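Local coordinates for catechol 2,3-dioxygenase (Pseudomonas sp., PDB 3HPV), which probably catalyses the iron(II)-dependent extradiol cleavage of catechol by dioxygen, giving 2-hydroxy-6-oxohexa-2,4-dienoate, as a homotetramer, at residues 12-17 and 54-59; 151-156 and 218-223; 155-160 and 212-217. All blocks are in the same frame, centred on the assembly; numbering follows the deposited sequence.

Interactions 2 and 3 are two parts of one antiparallel strand pair, 151-159 with 213-220, and share Cys155 and Leu156; their centres lie about 15 Å apart. Each contributes one histidine to the iron(II) ion: His154 in interaction 2 and His216 in interaction 3, with NE2 of His154 3.8 Å from NE2 of His216. Glu267 completes the protein ligands. Interaction 1 joins parallel strands in the N-terminal sheet and packs on the back of this pair. Its Tyr56 CD1 comes within 3.8 Å of Phe219 CZ in interaction 2, and its Ala12 CB within 3.9 Å of Cys217 SG in interaction 3. At its nearest atom, the side chain of Tyr56 is about 12 Å from the bound Fe (II) ion.

Interaction 1: 12-17 and 54-59; sequences AQVRVL and SCYIIR
Ala12 to Val16 pair in parallel with Tyr56 to Arg59, and five backbone hydrogen bonds hold them. Ala12 N reaches Cys55 O, while Ala12 O receives the N-H of Ile57 at 2.9 Å, nearly straight at 173°. Val14 uses both polar backbone atoms, its N meeting Ile57 O at 2.8 Å and its O taking Arg59 N; Val16 N to Arg59 O closes the series. Between these bonds lie CA-H...O contacts, such as Gln13 CA to Ile57 O at 3.1 Å.

The apolar contacts lie on the face of Ala12, Val14 and Tyr56. Tyr56 has CG anti to its backbone N (chi1 -157°), and the ring runs forward along the neighbouring strand, from Ala12 to Val14: CD1 is 4.2 Å from Ala12 CB, and CZ is 3.7 Å from Val14 CG2. Its hydroxyl hydrogen-bonds Tyr26.

The face of Gln13, Arg15 and Arg59 carries the polar groups. Arg15 and Arg59 run alongside each other in the same direction, with Arg15 CD 3.3 Å from Arg59 NH2. Gln13 NE2 comes to the edge of the Arg59 guanidinium, 3.7 Å from Arg59 NE.

Asp67 receives all three, through salt bridges from both arginines and a hydrogen bond from Gln13. With Arg15 NE 4.6 Å from Arg59 NH2, the shared carboxylate of Asp67 probably offsets the repulsion between the two cations.

Interaction 2: 151-156 and 218-223; sequences QLDHCL and SFLLES. With FE2 (Fe (II) ion), chain E.
His154 lays its imidazole against Ser218 and carries it to the iron. From CB, the chi1 of 60° sets CG between the backbone N and the carbonyl carbon and turns the ring over the neighbouring strand. Ser218 CB sits over one face, offset toward the rim, in a CH-pi contact, and is 3.3 Å from His154 NE2. CD2 of His154 lies 3.8 Å from the same Ser218 CB. ND1 donates to Asp153 OD2 at 2.7 Å, almost in the ring plane, and uses that oxygen's anti lone pair. This bond fixes the ring's rotation and would probably make the imidazole a stronger donor to the metal. CE1 meets Ser218 OG at 3.1 Å; that hydroxyl hydrogen-bonds Glu267. At the tip, NE2 binds the iron at 2.3 Å.

Asp153 is itself positioned: its OD1 receives Gln151 NE2 at 2.8 Å. The Gln151 stem runs alongside Leu220, with Gln151 CG 3.8 Å from Leu220 CB. His274 of a neighbouring subunit packs on both Gln151 and Leu220. Backbone bonds Asp153 N to Ser218 O and Ser218 N to His154 O join the two strands.

With His216 and Glu267, His154 forms the two-histidine, one-carboxylate iron site of extradiol dioxygenases, built on a sheet of the vicinal oxygen chelate fold.

Interaction 3: 155-160 and 212-217; sequences CLLYGP and GKLHHC. With FE2 (Fe (II) ion), chain E.
The Tyr158 ring takes His215 CB over the centre of one face, 4.3 Å from its centroid, in a CH-pi contact. His215 belongs to a classic beta bulge, which brings it and His216 together opposite one leucine, Leu156. The Tyr158 and His215 rings are oblique, with planes 44° apart. The tyrosine hydroxyl hydrogen-bonds the backbone O of Asp294. The His215 and His216 rings meet edge-on: His215 CG lies in the His216 ring plane, and His216 ND1 in that of His215. Leu156 packs on both histidines, its CD2 3.4 Å from His215 CB and its CB 3.6 Å from His216 CE1.

At the bulge, Leu156 O receives His215 N at 3.1 Å and, weakly, His216 N at 3.5 Å, while Leu156 N donates to His216 O. The antiparallel register therefore slips by one residue, from Leu156 opposite His216 to Leu157 opposite Leu214. The extra residue turns the His215 side chain toward strand 151-159, where its CB and ring fill the ground between Leu156 and Tyr158. Farther along, Tyr158 N bonds Lys213 O. Tyr158 CB meets Lys213 CB at 3.5 Å. On the other side of the sheet, Leu157 CD1 touches Leu214 CD2, and Cys155 lies opposite Cys217 as a non-hydrogen-bonded pair, CB against SG.

A chi1 of 75° turns the His216 imidazole toward the metal. NE2 binds the iron at 2.4 Å, and the ion leans toward CE1 of His216, 3.1 Å away.

Interaction 1: 12-17 and 54-59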
ATOM      1  N   ALA A  12       3.876  29.490   2.204  1.00 21.71           N
ATOM      2  CA  ALA A  12       4.548  29.905   0.988  1.00 22.98           C
ATOM      3  C   ALA A  12       3.517  30.781   0.266  1.00 25.73           C
ATOM      4  O   ALA A  12       2.325  30.439   0.235  1.00 25.99           O
ATOM      5  CB  ALA A  12       4.894  28.695   0.140  1.00 23.07           C
ATOM      6  N   GLN A  13       3.946  31.929  -0.256  1.00 26.42           N
ATOM      7  CA  GLN A  13       3.029  32.773  -1.007  1.00 25.61           C
ATOM      8  C   GLN A  13       3.532  32.661  -2.419  1.00 24.97           C
ATOM      9  O   GLN A  13       4.658  33.039  -2.719  1.00 26.08           O
ATOM     10  CB  GLN A  13       3.058  34.228  -0.551  1.00 29.51           C
ATOM     11  CG  GLN A  13       2.113  35.066  -1.378  1.00 28.83           C
ATOM     12  CD  GLN A  13       1.929  36.469  -0.844  1.00 30.55           C
ATOM     13  OE1 GLN A  13       1.262  36.676   0.170  1.00 31.96           O
ATOM     14  NE2 GLN A  13       2.515  37.442  -1.530  1.00 29.02           N
ATOM     15  N   VAL A  14       2.680  32.126  -3.281  1.00 25.14           N
ATOM     16  CA  VAL A  14       3.015  31.871  -4.670  1.00 19.06           C
ATOM     17  C   VAL A  14       2.199  32.743  -5.608  1.00 19.78           C
ATOM     18  O   VAL A  14       1.035  33.074  -5.321  1.00 14.64           O
ATOM     19  CB  VAL A  14       2.783  30.366  -4.958  1.00 20.72           C
ATOM     20  CG1 VAL A  14       3.000  30.050  -6.405  1.00 18.00           C
ATOM     21  CG2 VAL A  14       3.741  29.532  -4.082  1.00 20.85           C
ATOM     22  N   ARG A  15       2.816  33.092  -6.734  1.00 16.96           N
ATOM     23  CA  ARG A  15       2.203  33.963  -7.719  1.00 20.98           C
ATOM     24  C   ARG A  15       1.488  33.231  -8.836  1.00 23.92           C
ATOM     25  O   ARG A  15       2.109  32.450  -9.541  1.00 24.25           O
ATOM     26  CB  ARG A  15       3.269  34.871  -8.334  1.00 22.98           C
ATOM     27  CG  ARG A  15       3.877  35.920  -7.383  1.00 24.76           C
ATOM     28  CD  ARG A  15       4.706  36.981  -8.155  1.00 23.94           C
ATOM     29  NE  ARG A  15       5.910  36.439  -8.782  1.00 23.65           N
ATOM     30  CZ  ARG A  15       6.983  36.040  -8.104  1.00 25.51           C
ATOM     31  NH1 ARG A  15       6.997  36.126  -6.782  1.00 29.15           N
ATOM     32  NH2 ARG A  15       8.040  35.549  -8.738  1.00 18.08           N
ATOM     33  N   VAL A  16       0.183  33.475  -8.992  1.00 24.77           N
ATOM     34  CA  VAL A  16      -0.564  32.844 -10.075  1.00 30.92           C
ATOM     35  C   VAL A  16      -0.947  33.870 -11.134  1.00 33.82           C
ATOM     36  O   VAL A  16      -1.352  34.997 -10.816  1.00 31.41           O
ATOM     37  CB  VAL A  16      -1.863  32.141  -9.607  1.00 31.36           C
ATOM     38  CG1 VAL A  16      -1.520  30.972  -8.693  1.00 37.56           C
ATOM     39  CG2 VAL A  16      -2.783  33.132  -8.908  1.00 35.30           C
ATOM     40  N   LEU A  17      -0.812  33.457 -12.395  1.00 34.22           N
ATOM     41  CA  LEU A  17      -1.134  34.297 -13.543  1.00 35.84           C
ATOM     42  C   LEU A  17      -2.632  34.581 -13.644  1.00 36.67           C
ATOM     43  O   LEU A  17      -3.041  35.535 -14.298  1.00 38.79           O
ATOM     44  CB  LEU A  17      -0.632  33.630 -14.825  1.00 33.23           C
ATOM     45  CG  LEU A  17       0.785  33.923 -15.341  1.00 32.97           C
ATOM     46  CD1 LEU A  17       1.687  34.457 -14.236  1.00 34.17           C
ATOM     47  CD2 LEU A  17       1.350  32.643 -15.962  1.00 30.22           C
ATOM     48  N   SER A  54      -3.342  28.957   7.639  1.00 23.93           N
ATOM     49  CA  SER A  54      -2.842  28.769   6.282  1.00 25.06           C
ATOM     50  C   SER A  54      -1.392  28.314   6.126  1.00 23.36           C
ATOM     51  O   SER A  54      -0.548  28.543   6.993  1.00 25.61           O
ATOM     52  CB  SER A  54      -3.016  30.073   5.501  1.00 27.29           C
ATOM     53  OG  SER A  54      -2.063  31.025   5.939  1.00 29.36           O
ATOM     54  N   CYS A  55      -1.112  27.683   4.992  1.00 21.92           N
ATOM     55  CA  CYS A  55       0.231  27.225   4.675  1.00 19.27           C
ATOM     56  C   CYS A  55       0.523  27.585   3.233  1.00 18.68           C
ATOM     57  O   CYS A  55       1.677  27.590   2.822  1.00 17.59           O
ATOM     58  CB  CYS A  55       0.374  25.711   4.864  1.00 18.72           C
ATOM     59  SG  CYS A  55      -0.409  24.681   3.576  1.00 22.40           S
ATOM     60  N   TYR A  56      -0.515  27.913   2.463  1.00 19.40           N
ATOM     61  CA  TYR A  56      -0.302  28.263   1.051  1.00 19.99           C
ATOM     62  C   TYR A  56      -1.204  29.420   0.624  1.00 23.62           C
ATOM     63  O   TYR A  56      -2.431  29.289   0.624  1.00 23.66           O
ATOM     64  CB  TYR A  56      -0.583  27.046   0.173  1.00 14.44           C
ATOM     65  CG  TYR A  56       0.091  27.040  -1.190  1.00 14.58           C
ATOM     66  CD1 TYR A  56       1.440  26.728  -1.333  1.00 16.67           C
ATOM     67  CD2 TYR A  56      -0.646  27.268  -2.342  1.00 14.54           C
ATOM     68  CE1 TYR A  56       2.026  26.636  -2.604  1.00 18.30           C
ATOM     69  CE2 TYR A  56      -0.078  27.174  -3.606  1.00 16.49           C
ATOM     70  CZ  TYR A  56       1.245  26.858  -3.732  1.00 15.52           C
ATOM     71  OH  TYR A  56       1.767  26.734  -4.992  1.00 19.51           O
ATOM     72  N   ILE A  57      -0.588  30.550   0.263  1.00 26.88           N
ATOM     73  CA  ILE A  57      -1.329  31.736  -0.166  1.00 26.71           C
ATOM     74  C   ILE A  57      -0.997  32.065  -1.611  1.00 26.78           C
ATOM     75  O   ILE A  57       0.173  32.110  -1.998  1.00 27.56           O
ATOM     76  CB  ILE A  57      -1.012  32.953   0.719  1.00 27.69           C
ATOM     77  CG1 ILE A  57      -1.334  32.631   2.176  1.00 30.95           C
ATOM     78  CG2 ILE A  57      -1.847  34.134   0.314  1.00 29.59           C
ATOM     79  CD1 ILE A  57      -0.152  32.117   2.954  1.00 30.25           C
ATOM     80  N   ILE A  58      -2.053  32.306  -2.385  1.00 27.01           N
ATOM     81  CA  ILE A  58      -1.992  32.597  -3.816  1.00 29.62           C
ATOM     82  C   ILE A  58      -2.282  34.061  -4.153  1.00 33.01           C
ATOM     83  O   ILE A  58      -3.297  34.608  -3.728  1.00 34.33           O
ATOM     84  CB  ILE A  58      -3.026  31.696  -4.572  1.00 29.75           C
ATOM     85  CG1 ILE A  58      -2.447  30.303  -4.782  1.00 28.61           C
ATOM     86  CG2 ILE A  58      -3.398  32.289  -5.900  1.00 35.90           C
ATOM     87  CD1 ILE A  58      -2.454  29.465  -3.560  1.00 28.86           C
ATOM     88  N   ARG A  59      -1.408  34.686  -4.939  1.00 33.57           N
ATOM     89  CA  ARG A  59      -1.591  36.089  -5.322  1.00 34.93           C
ATOM     90  C   ARG A  59      -1.505  36.294  -6.828  1.00 35.08           C
ATOM     91  O   ARG A  59      -0.528  35.873  -7.449  1.00 35.28           O
ATOM     92  CB  ARG A  59      -0.521  36.972  -4.671  1.00 33.12           C
ATOM     93  CG  ARG A  59      -0.644  38.438  -5.054  1.00 30.77           C
ATOM     94  CD  ARG A  59       0.362  39.277  -4.302  1.00 27.50           C
ATOM     95  NE  ARG A  59       1.719  39.012  -4.751  1.00 25.83           N
ATOM     96  CZ  ARG A  59       2.298  39.619  -5.780  1.00 26.84           C
ATOM     97  NH1 ARG A  59       1.635  40.535  -6.475  1.00 32.23           N
ATOM     98  NH2 ARG A  59       3.541  39.315  -6.115  1.00 15.57           N
TER

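Interaction 2: 151-156 and 218-223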
ATOM      1  N   GLN A 151       0.380  18.063   4.689  1.00 16.93           N
ATOM      2  CA  GLN A 151       1.073  19.285   5.155  1.00 21.19           C
ATOM      3  C   GLN A 151       1.999  19.863   4.108  1.00 19.14           C
ATOM      4  O   GLN A 151       2.390  19.173   3.169  1.00 19.46           O
ATOM      5  CB  GLN A 151       1.958  18.996   6.399  1.00 16.53           C
ATOM      6  CG  GLN A 151       3.106  17.999   6.089  1.00 18.58           C
ATOM      7  CD  GLN A 151       4.102  17.764   7.231  1.00 15.22           C
ATOM      8  OE1 GLN A 151       3.734  17.695   8.411  1.00 13.72           O
ATOM      9  NE2 GLN A 151       5.370  17.597   6.871  1.00 15.25           N
ATOM     10  N   LEU A 152       2.337  21.137   4.295  1.00 18.37           N
ATOM     11  CA  LEU A 152       3.290  21.827   3.451  1.00 15.03           C
ATOM     12  C   LEU A 152       4.570  21.268   4.041  1.00 15.49           C
ATOM     13  O   LEU A 152       4.917  21.569   5.196  1.00 15.39           O
ATOM     14  CB  LEU A 152       3.252  23.333   3.704  1.00 16.04           C
ATOM     15  CG  LEU A 152       4.444  24.133   3.154  1.00 16.89           C
ATOM     16  CD1 LEU A 152       4.504  24.061   1.635  1.00 11.74           C
ATOM     17  CD2 LEU A 152       4.305  25.605   3.603  1.00 24.08           C
ATOM     18  N   ASP A 153       5.272  20.460   3.261  1.00 15.79           N
ATOM     19  CA  ASP A 153       6.486  19.811   3.739  1.00 15.42           C
ATOM     20  C   ASP A 153       7.781  20.622   3.650  1.00 18.42           C
ATOM     21  O   ASP A 153       8.614  20.604   4.573  1.00 16.55           O
ATOM     22  CB  ASP A 153       6.676  18.495   2.996  1.00 10.42           C
ATOM     23  CG  ASP A 153       7.555  17.544   3.750  1.00 14.70           C
ATOM     24  OD1 ASP A 153       7.050  16.927   4.721  1.00 15.12           O
ATOM     25  OD2 ASP A 153       8.748  17.426   3.386  1.00 11.28           O
ATOM     26  N   HIS A 154       7.956  21.303   2.523  1.00 17.86           N
ATOM     27  CA  HIS A 154       9.141  22.107   2.279  1.00 17.16           C
ATOM     28  C   HIS A 154       8.986  22.750   0.915  1.00 16.46           C
ATOM     29  O   HIS A 154       7.890  22.796   0.350  1.00 20.14           O
ATOM     30  CB  HIS A 154      10.399  21.219   2.273  1.00 18.19           C
ATOM     31  CG  HIS A 154      10.381  20.152   1.220  1.00 18.35           C
ATOM     32  ND1 HIS A 154       9.774  18.929   1.409  1.00 17.76           N
ATOM     33  CD2 HIS A 154      10.841  20.147  -0.056  1.00 17.41           C
ATOM     34  CE1 HIS A 154       9.857  18.220   0.296  1.00 14.25           C
ATOM     35  NE2 HIS A 154      10.496  18.936  -0.607  1.00 17.54           N
ATOM     36  N   CYS A 155      10.092  23.265   0.406  1.00 13.81           N
ATOM     37  CA  CYS A 155      10.158  23.875  -0.906  1.00 15.87           C
ATOM     38  C   CYS A 155      11.627  23.721  -1.243  1.00 15.51           C
ATOM     39  O   CYS A 155      12.443  23.481  -0.354  1.00 17.02           O
ATOM     40  CB  CYS A 155       9.754  25.362  -0.882  1.00 19.15           C
ATOM     41  SG  CYS A 155      10.962  26.544  -0.123  1.00 25.46           S
ATOM     42  N   LEU A 156      11.958  23.782  -2.523  1.00 16.08           N
ATOM     43  CA  LEU A 156      13.346  23.704  -2.936  1.00 20.24           C
ATOM     44  C   LEU A 156      13.547  24.979  -3.755  1.00 18.28           C
ATOM     45  O   LEU A 156      12.697  25.351  -4.562  1.00 15.35           O
ATOM     46  CB  LEU A 156      13.627  22.432  -3.764  1.00 20.82           C
ATOM     47  CG  LEU A 156      15.114  22.276  -4.190  1.00 24.22           C
ATOM     48  CD1 LEU A 156      15.510  20.811  -4.381  1.00 21.73           C
ATOM     49  CD2 LEU A 156      15.341  23.039  -5.474  1.00 23.28           C
ATOM     50  N   SER A 218       6.318  21.606  -1.806  1.00 16.73           N
ATOM     51  CA  SER A 218       5.999  20.205  -1.630  1.00 20.56           C
ATOM     52  C   SER A 218       4.989  19.910  -0.546  1.00 18.86           C
ATOM     53  O   SER A 218       4.997  20.536   0.518  1.00 18.13           O
ATOM     54  CB  SER A 218       7.298  19.424  -1.340  1.00 24.31           C
ATOM     55  OG  SER A 218       7.027  18.079  -0.988  1.00 23.55           O
ATOM     56  N   PHE A 219       4.133  18.930  -0.828  1.00 18.11           N
ATOM     57  CA  PHE A 219       3.106  18.496   0.109  1.00 18.29           C
ATOM     58  C   PHE A 219       3.187  16.980   0.333  1.00 17.84           C
ATOM     59  O   PHE A 219       3.308  16.189  -0.617  1.00 16.76           O
ATOM     60  CB  PHE A 219       1.717  18.867  -0.404  1.00 16.47           C
ATOM     61  CG  PHE A 219       1.593  20.294  -0.855  1.00 12.76           C
ATOM     62  CD1 PHE A 219       1.971  20.664  -2.144  1.00 12.40           C
ATOM     63  CD2 PHE A 219       1.104  21.268   0.010  1.00 15.61           C
ATOM     64  CE1 PHE A 219       1.867  21.999  -2.571  1.00 13.97           C
ATOM     65  CE2 PHE A 219       0.996  22.617  -0.401  1.00 15.37           C
ATOM     66  CZ  PHE A 219       1.382  22.977  -1.697  1.00 12.43           C
ATOM     67  N   LEU A 220       3.112  16.607   1.603  1.00 17.76           N
ATOM     68  CA  LEU A 220       3.188  15.229   2.069  1.00 16.73           C
ATOM     69  C   LEU A 220       1.863  14.461   1.989  1.00 18.89           C
ATOM     70  O   LEU A 220       0.827  14.978   2.384  1.00 18.42           O
ATOM     71  CB  LEU A 220       3.679  15.214   3.518  1.00 14.03           C
ATOM     72  CG  LEU A 220       3.887  13.829   4.137  1.00 11.85           C
ATOM     73  CD1 LEU A 220       5.079  13.183   3.434  1.00 12.07           C
ATOM     74  CD2 LEU A 220       4.164  13.936   5.638  1.00 11.00           C
ATOM     75  N   LEU A 221       1.916  13.236   1.467  1.00 19.52           N
ATOM     76  CA  LEU A 221       0.743  12.362   1.359  1.00 25.32           C
ATOM     77  C   LEU A 221       0.911  11.228   2.366  1.00 25.36           C
ATOM     78  O   LEU A 221       2.032  10.929   2.758  1.00 24.77           O
ATOM     79  CB  LEU A 221       0.613  11.782  -0.058  1.00 26.26           C
ATOM     80  CG  LEU A 221       0.086  12.752  -1.123  1.00 31.78           C
ATOM     81  CD1 LEU A 221       1.100  13.847  -1.359  1.00 36.01           C
ATOM     82  CD2 LEU A 221      -0.197  12.000  -2.419  1.00 33.49           C
ATOM     83  N   GLU A 222      -0.197  10.604   2.773  1.00 28.58           N
ATOM     84  CA  GLU A 222      -0.177   9.517   3.764  1.00 31.81           C
ATOM     85  C   GLU A 222       0.668   8.310   3.376  1.00 32.53           C
ATOM     86  O   GLU A 222       1.402   7.771   4.205  1.00 34.47           O
ATOM     87  CB  GLU A 222      -1.593   8.982   4.032  1.00 33.47           C
ATOM     88  CG  GLU A 222      -2.645   9.974   4.512  1.00 40.96           C
ATOM     89  CD  GLU A 222      -2.699  10.101   6.025  1.00 41.79           C
ATOM     90  OE1 GLU A 222      -3.721  10.609   6.541  1.00 40.17           O
ATOM     91  OE2 GLU A 222      -1.717   9.699   6.694  1.00 43.78           O
ATOM     92  N   SER A 223       0.559   7.877   2.122  1.00 31.51           N
ATOM     93  CA  SER A 223       1.271   6.678   1.682  1.00 32.49           C
ATOM     94  C   SER A 223       1.539   6.626   0.193  1.00 31.64           C
ATOM     95  O   SER A 223       1.096   7.495  -0.554  1.00 37.71           O
ATOM     96  CB  SER A 223       0.446   5.451   2.039  1.00 32.31           C
ATOM     97  OG  SER A 223      -0.827   5.535   1.405  1.00 29.40           O
TER
HETATM   98 FE   FE2 E 310      10.881  18.071  -2.688  1.00 27.61          FE

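Interaction 3: 155-160 and 212-217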
ATOM      1  N   CYS A 155      10.092  23.265   0.406  1.00 13.81           N
ATOM      2  CA  CYS A 155      10.158  23.875  -0.906  1.00 15.87           C
ATOM      3  C   CYS A 155      11.627  23.721  -1.243  1.00 15.51           C
ATOM      4  O   CYS A 155      12.443  23.481  -0.354  1.00 17.02           O
ATOM      5  CB  CYS A 155       9.754  25.362  -0.882  1.00 19.15           C
ATOM      6  SG  CYS A 155      10.962  26.544  -0.123  1.00 25.46           S
ATOM      7  N   LEU A 156      11.958  23.782  -2.523  1.00 16.08           N
ATOM      8  CA  LEU A 156      13.346  23.704  -2.936  1.00 20.24           C
ATOM      9  C   LEU A 156      13.547  24.979  -3.755  1.00 18.28           C
ATOM     10  O   LEU A 156      12.697  25.351  -4.562  1.00 15.35           O
ATOM     11  CB  LEU A 156      13.627  22.432  -3.764  1.00 20.82           C
ATOM     12  CG  LEU A 156      15.114  22.276  -4.190  1.00 24.22           C
ATOM     13  CD1 LEU A 156      15.510  20.811  -4.381  1.00 21.73           C
ATOM     14  CD2 LEU A 156      15.341  23.039  -5.474  1.00 23.28           C
ATOM     15  N   LEU A 157      14.651  25.670  -3.519  1.00 19.46           N
ATOM     16  CA  LEU A 157      14.891  26.913  -4.226  1.00 21.54           C
ATOM     17  C   LEU A 157      16.211  26.907  -4.971  1.00 20.11           C
ATOM     18  O   LEU A 157      17.184  26.285  -4.537  1.00 21.85           O
ATOM     19  CB  LEU A 157      14.863  28.110  -3.249  1.00 24.49           C
ATOM     20  CG  LEU A 157      13.690  28.403  -2.280  1.00 28.11           C
ATOM     21  CD1 LEU A 157      12.322  28.223  -2.971  1.00 23.57           C
ATOM     22  CD2 LEU A 157      13.816  27.499  -1.076  1.00 31.64           C
ATOM     23  N   TYR A 158      16.226  27.619  -6.095  1.00 21.85           N
ATOM     24  CA  TYR A 158      17.395  27.749  -6.956  1.00 23.51           C
ATOM     25  C   TYR A 158      17.977  29.146  -6.727  1.00 23.10           C
ATOM     26  O   TYR A 158      17.288  30.145  -6.900  1.00 19.82           O
ATOM     27  CB  TYR A 158      16.992  27.600  -8.427  1.00 24.73           C
ATOM     28  CG  TYR A 158      16.848  26.174  -8.933  1.00 28.53           C
ATOM     29  CD1 TYR A 158      17.155  25.075  -8.120  1.00 27.40           C
ATOM     30  CD2 TYR A 158      16.464  25.930 -10.256  1.00 27.48           C
ATOM     31  CE1 TYR A 158      17.091  23.771  -8.613  1.00 28.47           C
ATOM     32  CE2 TYR A 158      16.392  24.637 -10.757  1.00 30.50           C
ATOM     33  CZ  TYR A 158      16.710  23.558  -9.939  1.00 30.07           C
ATOM     34  OH  TYR A 158      16.686  22.285 -10.472  1.00 24.33           O
ATOM     35  N   GLY A 159      19.240  29.205  -6.333  1.00 23.12           N
ATOM     36  CA  GLY A 159      19.856  30.489  -6.081  1.00 26.14           C
ATOM     37  C   GLY A 159      21.363  30.436  -6.197  1.00 28.26           C
ATOM     38  O   GLY A 159      21.958  29.361  -6.075  1.00 29.65           O
ATOM     39  N   PRO A 160      22.011  31.592  -6.386  1.00 26.90           N
ATOM     40  CA  PRO A 160      23.453  31.741  -6.537  1.00 28.12           C
ATOM     41  C   PRO A 160      24.458  31.575  -5.408  1.00 31.64           C
ATOM     42  O   PRO A 160      25.640  31.336  -5.691  1.00 38.33           O
ATOM     43  CB  PRO A 160      23.575  33.113  -7.177  1.00 24.65           C
ATOM     44  CG  PRO A 160      22.487  33.847  -6.530  1.00 26.15           C
ATOM     45  CD  PRO A 160      21.345  32.879  -6.638  1.00 28.76           C
ATOM     46  N   GLY A 212      16.119  34.092  -6.626  1.00 26.18           N
ATOM     47  CA  GLY A 212      14.694  33.978  -6.358  1.00 25.64           C
ATOM     48  C   GLY A 212      13.913  32.922  -7.134  1.00 25.93           C
ATOM     49  O   GLY A 212      12.693  32.994  -7.194  1.00 24.26           O
ATOM     50  N   LYS A 213      14.585  31.951  -7.748  1.00 26.66           N
ATOM     51  CA  LYS A 213      13.851  30.931  -8.491  1.00 28.59           C
ATOM     52  C   LYS A 213      13.228  29.943  -7.513  1.00 26.79           C
ATOM     53  O   LYS A 213      13.864  29.511  -6.547  1.00 24.82           O
ATOM     54  CB  LYS A 213      14.762  30.125  -9.426  1.00 31.73           C
ATOM     55  CG  LYS A 213      15.496  30.899 -10.517  1.00 40.52           C
ATOM     56  CD  LYS A 213      14.596  31.336 -11.681  1.00 44.85           C
ATOM     57  CE  LYS A 213      14.028  32.744 -11.485  1.00 41.57           C
ATOM     58  NZ  LYS A 213      13.628  33.353 -12.793  1.00 42.90           N
ATOM     59  N   LEU A 214      11.980  29.597  -7.768  1.00 22.03           N
ATOM     60  CA  LEU A 214      11.301  28.605  -6.963  1.00 23.69           C
ATOM     61  C   LEU A 214      11.265  27.343  -7.829  1.00 25.10           C
ATOM     62  O   LEU A 214      10.716  27.370  -8.930  1.00 24.88           O
ATOM     63  CB  LEU A 214       9.877  29.068  -6.639  1.00 24.55           C
ATOM     64  CG  LEU A 214       8.809  28.137  -6.043  1.00 26.02           C
ATOM     65  CD1 LEU A 214       7.892  27.695  -7.136  1.00 21.62           C
ATOM     66  CD2 LEU A 214       9.436  26.950  -5.307  1.00 25.72           C
ATOM     67  N   HIS A 215      11.885  26.258  -7.367  1.00 24.31           N
ATOM     68  CA  HIS A 215      11.829  25.000  -8.120  1.00 22.93           C
ATOM     69  C   HIS A 215      10.470  24.333  -7.847  1.00 21.40           C
ATOM     70  O   HIS A 215       9.786  23.861  -8.763  1.00 23.55           O
ATOM     71  CB  HIS A 215      12.937  24.041  -7.694  1.00 24.91           C
ATOM     72  CG  HIS A 215      12.928  22.751  -8.455  1.00 27.93           C
ATOM     73  ND1 HIS A 215      13.448  22.635  -9.726  1.00 29.06           N
ATOM     74  CD2 HIS A 215      12.416  21.539  -8.147  1.00 26.46           C
ATOM     75  CE1 HIS A 215      13.255  21.408 -10.169  1.00 25.98           C
ATOM     76  NE2 HIS A 215      12.631  20.722  -9.229  1.00 31.57           N
ATOM     77  N   HIS A 216      10.094  24.268  -6.576  1.00 18.99           N
ATOM     78  CA  HIS A 216       8.808  23.697  -6.206  1.00 14.64           C
ATOM     79  C   HIS A 216       8.488  23.782  -4.745  1.00 15.30           C
ATOM     80  O   HIS A 216       9.367  23.919  -3.902  1.00 19.09           O
ATOM     81  CB  HIS A 216       8.710  22.216  -6.603  1.00 15.82           C
ATOM     82  CG  HIS A 216       9.488  21.272  -5.729  1.00 15.00           C
ATOM     83  ND1 HIS A 216      10.829  21.006  -5.918  1.00 19.93           N
ATOM     84  CD2 HIS A 216       9.091  20.469  -4.705  1.00 17.66           C
ATOM     85  CE1 HIS A 216      11.224  20.077  -5.059  1.00 13.91           C
ATOM     86  NE2 HIS A 216      10.187  19.732  -4.313  1.00 15.48           N
ATOM     87  N   CYS A 217       7.197  23.707  -4.463  1.00 17.88           N
ATOM     88  CA  CYS A 217       6.703  23.628  -3.109  1.00 17.57           C
ATOM     89  C   CYS A 217       6.281  22.149  -3.013  1.00 20.37           C
ATOM     90  O   CYS A 217       5.925  21.504  -4.031  1.00 18.55           O
ATOM     91  CB  CYS A 217       5.519  24.572  -2.895  1.00 19.92           C
ATOM     92  SG  CYS A 217       6.043  26.334  -2.726  1.00 22.75           S
TER
HETATM   93 FE   FE2 E 310      10.881  18.071  -2.688  1.00 27.61          FE